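Side-chain contacts in integron gene cassette protein HFX_CASS3 (Uncultured bacterium, PDB 3FYN), which is of unknown function but, as a member of the GNAT family, probably transfers an acetyl group from acetyl-CoA to a substrate not yet identified: residues Leu37-Ser42 with Phe107-Ala112; Tyr45-Phe50 with Asn111-Gly116; Trp74-Ala77 with Ser82-Tyr85; Ser93-Gly98 with Ser160-Leu165. All coordinates share one frame; numbering follows the deposited sequence.

From the N terminus, helix 34-47 opens the first two contacts: interaction 1 closes a loop from 37-42 to the end of strand 98-108, and interaction 2 one from 45-50 to the loop that follows. They share Asn111 and Ala112 and touch through Phe107, which packs against Glu47 and Arg113. Interaction 3, the hairpin of strands 71-78 and 81-93, is nested inside both loops and meets interaction 1 through backbone bonds such as Arg109 N to Val83 O. Interaction 4 closes a loop from the 93-98 turn to 160-165, leading into strand 164-168, and crosses interactions 1 and 2; its centre lies about 29 Å from theirs, at the subunit interface.

Interaction 1: Leu37-Ser42 with Phe107-Ala112; sequences LVRLMS and FVRPNA
The guanidinium of Arg109 carries Leu40 on one face: CD2 of Leu40 stands 3.5 Å above its plane, displaced toward the rim, with Arg109 NE the nearest atom at 3.6 Å. At the edge of the same group, near its plane, comes the side chain of Arg39, whose NE lies 3.2 Å from Arg109 NH2 with the two guanidinium planes 36° apart. Both atoms are donors, so this approach brings like charges together without a bond, though a second conformer of Arg39 makes its exact placing doubtful. The third flat group, the Phe107 ring, is approached obliquely by the carbonyl O of Leu40, 3.6 Å from Phe107 CE2, and one of its faces has Arg109 N above it. A further apolar touch joins Leu40 CD2 to Phe107 CE2 at 4.1 Å, and the ring also meets that of Phe44. Arg109 reaches the helix on a chain extended from CG to NE, CG anti to the carbonyl carbon (chi1 -82°), and meets the Leu40 side chain at about a right angle. Its NE forms a salt bridge with Glu43, one turn after Arg39 on helix 34-47. A leucine in place of Arg109 is likely to leave Glu43 without this charged mate and Leu40 CD2 without the flat surface beneath it. Arg109 is thus split by chemistry, a guanidinium face given to a buried leucine and an N-H to a carboxylate, whose negative charge probably offsets the meeting of two arginines where strand 98-108 is tied to helix 34-47.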
loop_
_atom_site.group_PDB
_atom_site.type_symbol
_atom_site.label_atom_id
_atom_site.label_comp_id
_atom_site.label_asym_id
_atom_site.label_seq_id
_atom_site.Cartn_x
_atom_site.Cartn_y
_atom_site.Cartn_z
ATOM N N LEU A 37 -17.017 13.319 -8.008
ATOM C CA LEU A 37 -15.843 12.905 -7.241
ATOM C C LEU A 37 -14.770 13.989 -7.236
ATOM O O LEU A 37 -14.146 14.265 -6.209
ATOM C CB LEU A 37 -15.269 11.596 -7.788
ATOM C CG LEU A 37 -16.100 10.365 -7.414
ATOM C CD1 LEU A 37 -15.745 9.173 -8.309
ATOM C CD2 LEU A 37 -15.928 10.028 -5.925
ATOM N N VAL A 38 -14.558 14.603 -8.394
ATOM C CA VAL A 38 -13.584 15.679 -8.507
ATOM C C VAL A 38 -13.975 16.887 -7.650
ATOM O O VAL A 38 -13.125 17.471 -6.979
ATOM C CB VAL A 38 -13.352 16.085 -9.972
ATOM C CG1 VAL A 38 -12.482 17.334 -10.051
ATOM C CG2 VAL A 38 -12.690 14.935 -10.724
ATOM N N ARG A 39 -15.256 17.256 -7.664
ATOM C CA ARG A 39 -15.707 18.354 -6.816
ATOM C C ARG A 39 -15.488 18.041 -5.342
ATOM O O ARG A 39 -15.010 18.885 -4.582
ATOM C CB ARG A 39 -17.180 18.694 -7.052
ATOM C CG ARG A 39 -17.669 19.777 -6.102
ATOM C CD ARG A 39 -19.071 20.259 -6.430
ATOM N NE ARG A 39 -20.085 19.251 -6.139
ATOM C CZ ARG A 39 -20.559 18.396 -7.038
ATOM N NH1 ARG A 39 -20.098 18.426 -8.282
ATOM N NH2 ARG A 39 -21.484 17.510 -6.693
ATOM N N LEU A 40 -15.844 16.828 -4.937
ATOM C CA LEU A 40 -15.694 16.439 -3.543
ATOM C C LEU A 40 -14.221 16.440 -3.130
ATOM O O LEU A 40 -13.869 16.946 -2.063
ATOM C CB LEU A 40 -16.345 15.078 -3.271
ATOM C CG LEU A 40 -17.877 15.090 -3.294
ATOM C CD1 LEU A 40 -18.400 13.666 -3.296
ATOM C CD2 LEU A 40 -18.440 15.874 -2.109
HETATM N N MSE A 41 -13.358 15.878 -3.973
HETATM C CA MSE A 41 -11.929 15.880 -3.671
HETATM C C MSE A 41 -11.399 17.314 -3.612
HETATM O O MSE A 41 -10.531 17.633 -2.804
HETATM C CB MSE A 41 -11.149 15.067 -4.699
HETATM C CG MSE A 41 -9.697 14.834 -4.296
HETATM SE SE MSE A 41 -8.762 13.748 -5.593
HETATM C CE MSE A 41 -6.999 13.672 -4.764
ATOM N N SER A 42 -11.930 18.181 -4.467
ATOM C CA SER A 42 -11.519 19.584 -4.466
ATOM C C SER A 42 -11.927 20.266 -3.165
ATOM O O SER A 42 -11.182 21.083 -2.619
ATOM C CB SER A 42 -12.115 20.329 -5.661
ATOM O OG SER A 42 -11.636 19.799 -6.883
ATOM N N PHE A 107 -13.621 11.359 2.707
ATOM C CA PHE A 107 -14.128 12.708 2.913
ATOM C C PHE A 107 -15.635 12.699 3.082
ATOM O O PHE A 107 -16.358 12.101 2.284
ATOM C CB PHE A 107 -13.753 13.599 1.726
ATOM C CG PHE A 107 -14.322 14.999 1.797
ATOM C CD1 PHE A 107 -13.888 15.892 2.766
ATOM C CD2 PHE A 107 -15.274 15.427 0.878
ATOM C CE1 PHE A 107 -14.393 17.189 2.822
ATOM C CE2 PHE A 107 -15.786 16.720 0.935
ATOM C CZ PHE A 107 -15.343 17.598 1.906
ATOM N N VAL A 108 -16.096 13.366 4.132
ATOM C CA VAL A 108 -17.510 13.667 4.301
ATOM C C VAL A 108 -17.628 15.183 4.435
ATOM O O VAL A 108 -16.892 15.786 5.210
ATOM C CB VAL A 108 -18.078 12.996 5.564
ATOM C CG1 VAL A 108 -19.522 13.436 5.804
ATOM C CG2 VAL A 108 -17.987 11.480 5.444
ATOM N N ARG A 109 -18.530 15.799 3.673
ATOM C CA ARG A 109 -18.727 17.243 3.746
ATOM C C ARG A 109 -18.988 17.660 5.188
ATOM O O ARG A 109 -19.665 16.950 5.924
ATOM C CB ARG A 109 -19.909 17.668 2.871
ATOM C CG ARG A 109 -19.566 17.825 1.405
ATOM C CD ARG A 109 -20.787 18.194 0.581
ATOM N NE ARG A 109 -20.410 18.621 -0.762
ATOM C CZ ARG A 109 -21.193 18.531 -1.833
ATOM N NH1 ARG A 109 -22.413 18.015 -1.727
ATOM N NH2 ARG A 109 -20.749 18.949 -3.016
ATOM N N PRO A 110 -18.455 18.820 5.596
ATOM C CA PRO A 110 -18.608 19.279 6.982
ATOM C C PRO A 110 -20.053 19.191 7.491
ATOM O O PRO A 110 -20.271 18.689 8.597
ATOM C CB PRO A 110 -18.134 20.733 6.917
ATOM C CG PRO A 110 -17.104 20.725 5.806
ATOM C CD PRO A 110 -17.619 19.732 4.790
ATOM N N ASN A 111 -21.016 19.644 6.691
ATOM C CA ASN A 111 -22.424 19.652 7.096
ATOM C C ASN A 111 -23.034 18.266 7.263
ATOM O O ASN A 111 -24.110 18.122 7.856
ATOM C CB ASN A 111 -23.272 20.466 6.105
ATOM C CG ASN A 111 -23.184 19.935 4.676
ATOM O OD1 ASN A 111 -22.559 18.906 4.419
ATOM N ND2 ASN A 111 -23.800 20.648 3.741
ATOM N N ALA A 112 -22.356 17.252 6.730
ATOM C CA ALA A 112 -22.866 15.887 6.780
ATOM C C ALA A 112 -22.145 15.040 7.825
ATOM O O ALA A 112 -22.429 13.853 7.968
ATOM C CB ALA A 112 -22.785 15.232 5.403
#

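Interaction 2: Tyr45-Phe50 with Asn111-Gly116; sequences YQEAGF and NARGKG. With ACT (acetate ion), chain C.
Two charged bonds between Glu47 and Arg113 make the whole of the direct contact. Arg113 grips the carboxylate end-on: NH2 donates to Glu47 OE1 at 2.8 Å and NH1 to Glu47 OE2 at 3.0 Å. Each oxygen offers its syn lone pair, both partners lie in the guanidinium plane, and the two flat groups are only 4° from coplanar, the signature of a bidentate salt bridge. The side chains come from opposite directions, each extended; the anti setting of Glu47 CG against the backbone N (chi1 -173°) sends the carboxylate out from the last helical turn toward the loop. Among the remaining hydrogen bonds, Arg113 NE donates to Val108 O, so the guanidinium is also pinned on its near side, and this second anchor limits its rotation. By packing, the pair rests against Phe107, whose CE1 touches both Glu47 OE1 and Arg113 NH2. The backbone shapes both segments: Gly49, with positive phi, finishes helix 34-47 in a Schellman motif, and Gly116 occupies the N-cap position of helix 117-131. As ligand binding, Gly114 N gives a nearly straight bond (176°) of 2.8 Å to OXT of an acetate ion, probably from the crystallisation liquor, which Gly118 N binds as well. Arginine followed by glycines, between a strand and a helix, matches the R-x-x-G-x-G signature of the GNAT fold, whose backbone NH groups hold the acetyl-CoA pyrophosphate in relatives; the acetate here is consistent with such an anion site.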
loop_
_atom_site.group_PDB
_atom_site.type_symbol
_atom_site.label_atom_id
_atom_site.label_comp_id
_atom_site.label_asym_id
_atom_site.label_seq_id
_atom_site.Cartn_x
_atom_site.Cartn_y
_atom_site.Cartn_z
ATOM N N TYR A 45 -9.626 18.972 -0.426
ATOM C CA TYR A 45 -8.348 19.665 -0.512
ATOM C C TYR A 45 -8.414 21.130 -0.080
ATOM O O TYR A 45 -7.503 21.628 0.591
ATOM C CB TYR A 45 -7.752 19.516 -1.914
ATOM C CG TYR A 45 -6.919 18.266 -2.023
ATOM C CD1 TYR A 45 -7.479 17.016 -1.791
ATOM C CD2 TYR A 45 -5.560 18.333 -2.296
ATOM C CE1 TYR A 45 -6.718 15.866 -1.863
ATOM C CE2 TYR A 45 -4.790 17.187 -2.369
ATOM C CZ TYR A 45 -5.376 15.957 -2.153
ATOM O OH TYR A 45 -4.623 14.810 -2.218
ATOM N N GLN A 46 -9.484 21.819 -0.457
ATOM C CA GLN A 46 -9.630 23.223 -0.086
ATOM C C GLN A 46 -9.723 23.376 1.429
ATOM O O GLN A 46 -9.217 24.345 1.993
ATOM C CB GLN A 46 -10.851 23.847 -0.764
ATOM C CG GLN A 46 -10.988 25.342 -0.528
ATOM C CD GLN A 46 -11.963 25.996 -1.486
ATOM O OE1 GLN A 46 -12.693 25.316 -2.207
ATOM N NE2 GLN A 46 -11.978 27.325 -1.503
ATOM N N GLU A 47 -10.360 22.410 2.084
ATOM C CA GLU A 47 -10.492 22.434 3.537
ATOM C C GLU A 47 -9.125 22.358 4.209
ATOM O O GLU A 47 -8.937 22.865 5.317
ATOM C CB GLU A 47 -11.394 21.292 4.028
ATOM C CG GLU A 47 -11.716 21.364 5.517
ATOM C CD GLU A 47 -12.761 20.351 5.956
ATOM O OE1 GLU A 47 -13.158 19.502 5.133
ATOM O OE2 GLU A 47 -13.186 20.405 7.130
ATOM N N ALA A 48 -8.172 21.727 3.529
ATOM C CA ALA A 48 -6.813 21.610 4.043
ATOM C C ALA A 48 -5.942 22.774 3.571
ATOM O O ALA A 48 -4.777 22.883 3.951
ATOM C CB ALA A 48 -6.200 20.282 3.629
ATOM N N GLY A 49 -6.515 23.639 2.739
ATOM C CA GLY A 49 -5.813 24.811 2.247
ATOM C C GLY A 49 -5.044 24.566 0.961
ATOM O O GLY A 49 -4.149 25.335 0.607
ATOM N N PHE A 50 -5.394 23.495 0.254
ATOM C CA PHE A 50 -4.710 23.151 -0.988
ATOM C C PHE A 50 -5.592 23.383 -2.205
ATOM O O PHE A 50 -6.816 23.257 -2.139
ATOM C CB PHE A 50 -4.251 21.691 -0.976
ATOM C CG PHE A 50 -3.443 21.315 0.232
ATOM C CD1 PHE A 50 -2.444 22.147 0.703
ATOM C CD2 PHE A 50 -3.671 20.114 0.883
ATOM C CE1 PHE A 50 -1.698 21.797 1.815
ATOM C CE2 PHE A 50 -2.928 19.756 1.991
ATOM C CZ PHE A 50 -1.940 20.599 2.459
ATOM N N ASN A 111 -21.016 19.644 6.691
ATOM C CA ASN A 111 -22.424 19.652 7.096
ATOM C C ASN A 111 -23.034 18.266 7.263
ATOM O O ASN A 111 -24.110 18.122 7.856
ATOM C CB ASN A 111 -23.272 20.466 6.105
ATOM C CG ASN A 111 -23.184 19.935 4.676
ATOM O OD1 ASN A 111 -22.559 18.906 4.419
ATOM N ND2 ASN A 111 -23.800 20.648 3.741
ATOM N N ALA A 112 -22.356 17.252 6.730
ATOM C CA ALA A 112 -22.866 15.887 6.780
ATOM C C ALA A 112 -22.145 15.040 7.825
ATOM O O ALA A 112 -22.429 13.853 7.968
ATOM C CB ALA A 112 -22.785 15.232 5.403
ATOM N N ARG A 113 -21.219 15.656 8.558
ATOM C CA ARG A 113 -20.476 14.948 9.600
ATOM C C ARG A 113 -21.294 14.797 10.876
ATOM O O ARG A 113 -22.235 15.553 11.116
ATOM C CB ARG A 113 -19.151 15.654 9.899
ATOM C CG ARG A 113 -18.155 15.565 8.757
ATOM C CD ARG A 113 -16.952 16.455 8.971
ATOM N NE ARG A 113 -16.209 16.573 7.727
ATOM C CZ ARG A 113 -15.280 17.492 7.480
ATOM N NH1 ARG A 113 -14.956 18.384 8.405
ATOM N NH2 ARG A 113 -14.674 17.512 6.303
ATOM N N GLY A 114 -20.926 13.814 11.689
ATOM C CA GLY A 114 -21.588 13.590 12.962
ATOM C C GLY A 114 -22.951 12.933 12.843
ATOM O O GLY A 114 -23.756 12.999 13.770
ATOM N N LYS A 115 -23.209 12.290 11.708
ATOM C CA LYS A 115 -24.492 11.639 11.466
ATOM C C LYS A 115 -24.350 10.125 11.317
ATOM O O LYS A 115 -25.333 9.431 11.073
ATOM C CB LYS A 115 -25.151 12.211 10.207
ATOM C CG LYS A 115 -25.357 13.715 10.231
ATOM C CD LYS A 115 -26.004 14.194 8.940
ATOM C CE LYS A 115 -26.253 15.690 8.965
ATOM N NZ LYS A 115 -26.796 16.177 7.665
ATOM N N GLY A 116 -23.131 9.618 11.461
ATOM C CA GLY A 116 -22.874 8.197 11.291
ATOM C C GLY A 116 -22.549 7.759 9.869
ATOM O O GLY A 116 -22.398 6.569 9.607
HETATM C C ACT C . -18.343 11.571 9.947
HETATM O O ACT C . -19.245 10.964 9.335
HETATM O OXT ACT C . -18.704 12.216 10.954
HETATM C CH3 ACT C . -16.915 11.531 9.494
#

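Interaction 3: Trp74-Ala77 with Ser82-Tyr85; sequences WLIA and SVGY
Leu75 and Tyr85 face each other as a non-hydrogen-bonded pair in an antiparallel beta hairpin, strands 71-78 and 81-93, whose register is shifted by a classic beta bulge: Val83 and Gly84 together sit opposite Ile76. On the face shared by Leu75, Ser82 and Tyr85, Leu75 CD2 does the touching, lying between Ser82 OG (3.7 Å) and Tyr85 CB (4.1 Å) and 3.6 Å from Gly84 O. A chi1 of -82° and a chi2 of 156° together bring CD2 over to the partner strand. The Tyr85 ring rises away from the hairpin, against Leu40, Met41 and Phe44 of helix 34-47. A glycine at Leu75 would probably open a gap beside Ser82 and Tyr85 CB and take from Leu37 of that helix one of its apolar neighbours. Ile76 projects from the other face toward Leu117 and Ala121 of helix 117-131; its CD1 lies above the Gly84 backbone, where a beta carbon would come tight against it. Its CG2 meets Val83 CG2 at 4.2 Å. The bulge is fixed by Ile76 O, which takes a weak bond from Gly84 N and a firm one, 2.7 Å from Val83 N, nearly along the C=O axis at 172°.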
loop_
_atom_site.group_PDB
_atom_site.type_symbol
_atom_site.label_atom_id
_atom_site.label_comp_id
_atom_site.label_asym_id
_atom_site.label_seq_id
_atom_site.Cartn_x
_atom_site.Cartn_y
_atom_site.Cartn_z
ATOM N N TRP A 74 -16.476 4.372 -3.405
ATOM C CA TRP A 74 -17.889 4.478 -3.048
ATOM C C TRP A 74 -18.247 5.939 -2.821
ATOM O O TRP A 74 -17.415 6.722 -2.353
ATOM C CB TRP A 74 -18.183 3.714 -1.760
ATOM C CG TRP A 74 -18.154 2.230 -1.860
ATOM C CD1 TRP A 74 -19.231 1.399 -2.026
ATOM C CD2 TRP A 74 -17.009 1.383 -1.742
ATOM N NE1 TRP A 74 -18.822 0.089 -2.031
ATOM C CE2 TRP A 74 -17.462 0.050 -1.868
ATOM C CE3 TRP A 74 -15.640 1.617 -1.553
ATOM C CZ2 TRP A 74 -16.599 -1.042 -1.803
ATOM C CZ3 TRP A 74 -14.784 0.527 -1.486
ATOM C CH2 TRP A 74 -15.269 -0.785 -1.612
ATOM N N LEU A 75 -19.489 6.296 -3.144
ATOM C CA LEU A 75 -20.019 7.615 -2.847
ATOM C C LEU A 75 -20.972 7.496 -1.675
ATOM O O LEU A 75 -21.610 6.458 -1.482
ATOM C CB LEU A 75 -20.758 8.192 -4.055
ATOM C CG LEU A 75 -19.833 8.832 -5.096
ATOM C CD1 LEU A 75 -20.468 8.856 -6.477
ATOM C CD2 LEU A 75 -19.432 10.231 -4.663
ATOM N N ILE A 76 -21.050 8.562 -0.889
ATOM C CA ILE A 76 -21.898 8.597 0.287
ATOM C C ILE A 76 -23.048 9.531 -0.027
ATOM O O ILE A 76 -22.837 10.710 -0.306
ATOM C CB ILE A 76 -21.108 9.090 1.508
ATOM C CG1 ILE A 76 -19.921 8.154 1.767
ATOM C CG2 ILE A 76 -22.009 9.176 2.736
ATOM C CD1 ILE A 76 -18.960 8.651 2.825
ATOM N N ALA A 77 -24.258 8.985 -0.006
ATOM C CA ALA A 77 -25.436 9.707 -0.470
ATOM C C ALA A 77 -26.308 10.220 0.666
ATOM O O ALA A 77 -26.452 9.575 1.700
ATOM C CB ALA A 77 -26.260 8.825 -1.395
ATOM N N SER A 82 -24.555 13.452 -3.421
ATOM C CA SER A 82 -23.422 12.781 -2.816
ATOM C C SER A 82 -22.781 13.803 -1.895
ATOM O O SER A 82 -22.478 14.922 -2.318
ATOM C CB SER A 82 -22.431 12.322 -3.881
ATOM O OG SER A 82 -23.003 11.311 -4.686
ATOM N N VAL A 83 -22.591 13.427 -0.636
ATOM C CA VAL A 83 -22.022 14.337 0.351
ATOM C C VAL A 83 -20.665 13.857 0.855
ATOM O O VAL A 83 -20.098 14.433 1.779
ATOM C CB VAL A 83 -22.966 14.538 1.552
ATOM C CG1 VAL A 83 -24.277 15.165 1.096
ATOM C CG2 VAL A 83 -23.215 13.219 2.279
ATOM N N GLY A 84 -20.149 12.797 0.248
ATOM C CA GLY A 84 -18.850 12.282 0.628
ATOM C C GLY A 84 -18.421 11.136 -0.258
ATOM O O GLY A 84 -19.168 10.698 -1.133
ATOM N N TYR A 85 -17.202 10.653 -0.040
ATOM C CA TYR A 85 -16.720 9.494 -0.769
ATOM C C TYR A 85 -15.609 8.812 -0.002
ATOM O O TYR A 85 -15.031 9.378 0.931
ATOM C CB TYR A 85 -16.239 9.886 -2.181
ATOM C CG TYR A 85 -14.934 10.650 -2.211
ATOM C CD1 TYR A 85 -14.892 12.005 -1.905
ATOM C CD2 TYR A 85 -13.739 10.010 -2.532
ATOM C CE1 TYR A 85 -13.699 12.708 -1.928
ATOM C CE2 TYR A 85 -12.543 10.704 -2.562
ATOM C CZ TYR A 85 -12.528 12.049 -2.256
ATOM O OH TYR A 85 -11.344 12.741 -2.278
#

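Interaction 4: Ser93-Gly98 with Ser160-Leu165; sequences SMEYGG and SGRMLL
The tight turn that joins strands 81-93 and 98-108, closed by a G1 beta bulge in which Gly97 and Gly98 both sit opposite Ser93, holds out Glu95 to meet Arg162 of the segment leading into strand 164-168. An ST motif stiffens this turn: Ser93 OG accepts from Tyr96 N at 3.2 Å, and the positive phi of Gly97 carries the chain round. From the turn, Glu95 extends fully, while Arg162 reaches back from the other direction, likewise extended from CG to NE. Their backbones stay far apart, the nearest CA atoms, of Glu95 and Arg162, being 13.5 Å from each other, so the ion pair alone spans the gap. Arg162 NH1 also forms a salt bridge with Glu140 of the second subunit, so the guanidinium is held by two carboxylates, which would tend to keep it charged and fixed. Leu164 and Leu165 pair antiparallel with a strand of that subunit, so the contact belongs to the dimer interface; a magnesium ion lies about 5 Å from the Glu95 side chain, too far for direct coordination. The grip is end-on but twisted, with the carboxylate and guanidinium planes 37° apart: Arg162 NH1 donates to Glu95 OE1 at 2.9 Å, and Arg162 NH2 meets Glu95 OE2 at 2.8 Å, nearly straight at 174° yet raised 34° from the carboxylate plane on the syn side.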
loop_
_atom_site.group_PDB
_atom_site.type_symbol
_atom_site.label_atom_id
_atom_site.label_comp_id
_atom_site.label_asym_id
_atom_site.label_seq_id
_atom_site.Cartn_x
_atom_site.Cartn_y
_atom_site.Cartn_z
ATOM N N SER A 93 0.791 -7.970 0.061
ATOM C CA SER A 93 1.455 -7.940 1.358
ATOM C C SER A 93 2.092 -9.292 1.665
ATOM O O SER A 93 1.392 -10.299 1.788
ATOM C CB SER A 93 0.435 -7.605 2.454
ATOM O OG SER A 93 0.931 -7.917 3.749
HETATM N N MSE A 94 3.413 -9.329 1.797
HETATM C CA MSE A 94 4.067 -10.577 2.171
HETATM C C MSE A 94 3.711 -10.961 3.602
HETATM O O MSE A 94 3.654 -12.147 3.941
HETATM C CB MSE A 94 5.584 -10.470 2.013
HETATM C CG MSE A 94 6.033 -10.259 0.576
HETATM SE SE MSE A 94 5.673 -11.735 -0.631
HETATM C CE MSE A 94 6.322 -13.202 0.458
ATOM N N GLU A 95 3.465 -9.964 4.446
ATOM C CA GLU A 95 3.125 -10.244 5.836
ATOM C C GLU A 95 1.871 -11.109 5.924
ATOM O O GLU A 95 1.766 -11.978 6.790
ATOM C CB GLU A 95 2.927 -8.948 6.627
ATOM C CG GLU A 95 2.506 -9.182 8.074
ATOM C CD GLU A 95 2.288 -7.895 8.846
ATOM O OE1 GLU A 95 2.349 -6.806 8.236
ATOM O OE2 GLU A 95 2.043 -7.976 10.068
ATOM N N TYR A 96 0.928 -10.874 5.016
ATOM C CA TYR A 96 -0.337 -11.605 5.025
ATOM C C TYR A 96 -0.444 -12.647 3.918
ATOM O O TYR A 96 -1.396 -13.426 3.884
ATOM C CB TYR A 96 -1.522 -10.633 4.972
ATOM C CG TYR A 96 -1.718 -9.924 6.290
ATOM C CD1 TYR A 96 -2.499 -10.489 7.293
ATOM C CD2 TYR A 96 -1.086 -8.712 6.547
ATOM C CE1 TYR A 96 -2.659 -9.858 8.508
ATOM C CE2 TYR A 96 -1.237 -8.073 7.761
ATOM C CZ TYR A 96 -2.033 -8.646 8.735
ATOM O OH TYR A 96 -2.192 -8.022 9.951
ATOM N N GLY A 97 0.538 -12.668 3.023
ATOM C CA GLY A 97 0.511 -13.582 1.898
ATOM C C GLY A 97 -0.705 -13.369 1.019
ATOM O O GLY A 97 -1.296 -14.314 0.503
ATOM N N GLY A 98 -1.093 -12.114 0.849
ATOM C CA GLY A 98 -2.225 -11.792 0.006
ATOM C C GLY A 98 -2.414 -10.293 -0.075
ATOM O O GLY A 98 -1.543 -9.521 0.335
ATOM N N SER A 160 -0.953 0.711 14.901
ATOM C CA SER A 160 -0.159 -0.461 14.553
ATOM C C SER A 160 1.170 -0.489 15.299
ATOM O O SER A 160 1.760 -1.550 15.492
ATOM C CB SER A 160 0.092 -0.503 13.045
ATOM O OG SER A 160 0.866 0.609 12.631
ATOM N N GLY A 161 1.640 0.684 15.711
ATOM C CA GLY A 161 2.901 0.795 16.420
ATOM C C GLY A 161 4.113 0.770 15.506
ATOM O O GLY A 161 5.244 0.651 15.971
ATOM N N ARG A 162 3.882 0.891 14.204
ATOM C CA ARG A 162 4.975 0.843 13.238
ATOM C C ARG A 162 5.294 2.213 12.646
ATOM O O ARG A 162 4.408 2.903 12.146
ATOM C CB ARG A 162 4.654 -0.149 12.121
ATOM C CG ARG A 162 4.543 -1.586 12.597
ATOM C CD ARG A 162 4.096 -2.502 11.477
ATOM N NE ARG A 162 3.890 -3.868 11.947
ATOM C CZ ARG A 162 3.324 -4.830 11.225
ATOM N NH1 ARG A 162 2.901 -4.577 9.994
ATOM N NH2 ARG A 162 3.180 -6.045 11.735
HETATM N N MSE A 163 6.567 2.596 12.703
HETATM C CA MSE A 163 7.010 3.877 12.161
HETATM C C MSE A 163 7.016 3.837 10.637
HETATM O O MSE A 163 7.647 2.973 10.028
HETATM C CB MSE A 163 8.402 4.242 12.688
HETATM C CG MSE A 163 8.897 5.610 12.240
HETATM SE SE MSE A 163 10.763 5.958 12.726
HETATM C CE MSE A 163 10.555 6.037 14.666
ATOM N N LEU A 164 6.308 4.777 10.025
ATOM C CA LEU A 164 6.219 4.828 8.574
ATOM C C LEU A 164 7.221 5.816 7.993
ATOM O O LEU A 164 7.228 6.999 8.343
ATOM C CB LEU A 164 4.800 5.196 8.139
ATOM C CG LEU A 164 4.572 5.271 6.630
ATOM C CD1 LEU A 164 4.621 3.885 6.020
ATOM C CD2 LEU A 164 3.243 5.938 6.333
ATOM N N LEU A 165 8.073 5.323 7.103
ATOM C CA LEU A 165 9.046 6.172 6.449
ATOM C C LEU A 165 8.681 6.279 4.984
ATOM O O LEU A 165 8.002 5.414 4.434
ATOM C CB LEU A 165 10.453 5.595 6.593
ATOM C CG LEU A 165 10.861 5.179 8.007
ATOM C CD1 LEU A 165 12.252 4.577 7.986
ATOM C CD2 LEU A 165 10.798 6.370 8.953
#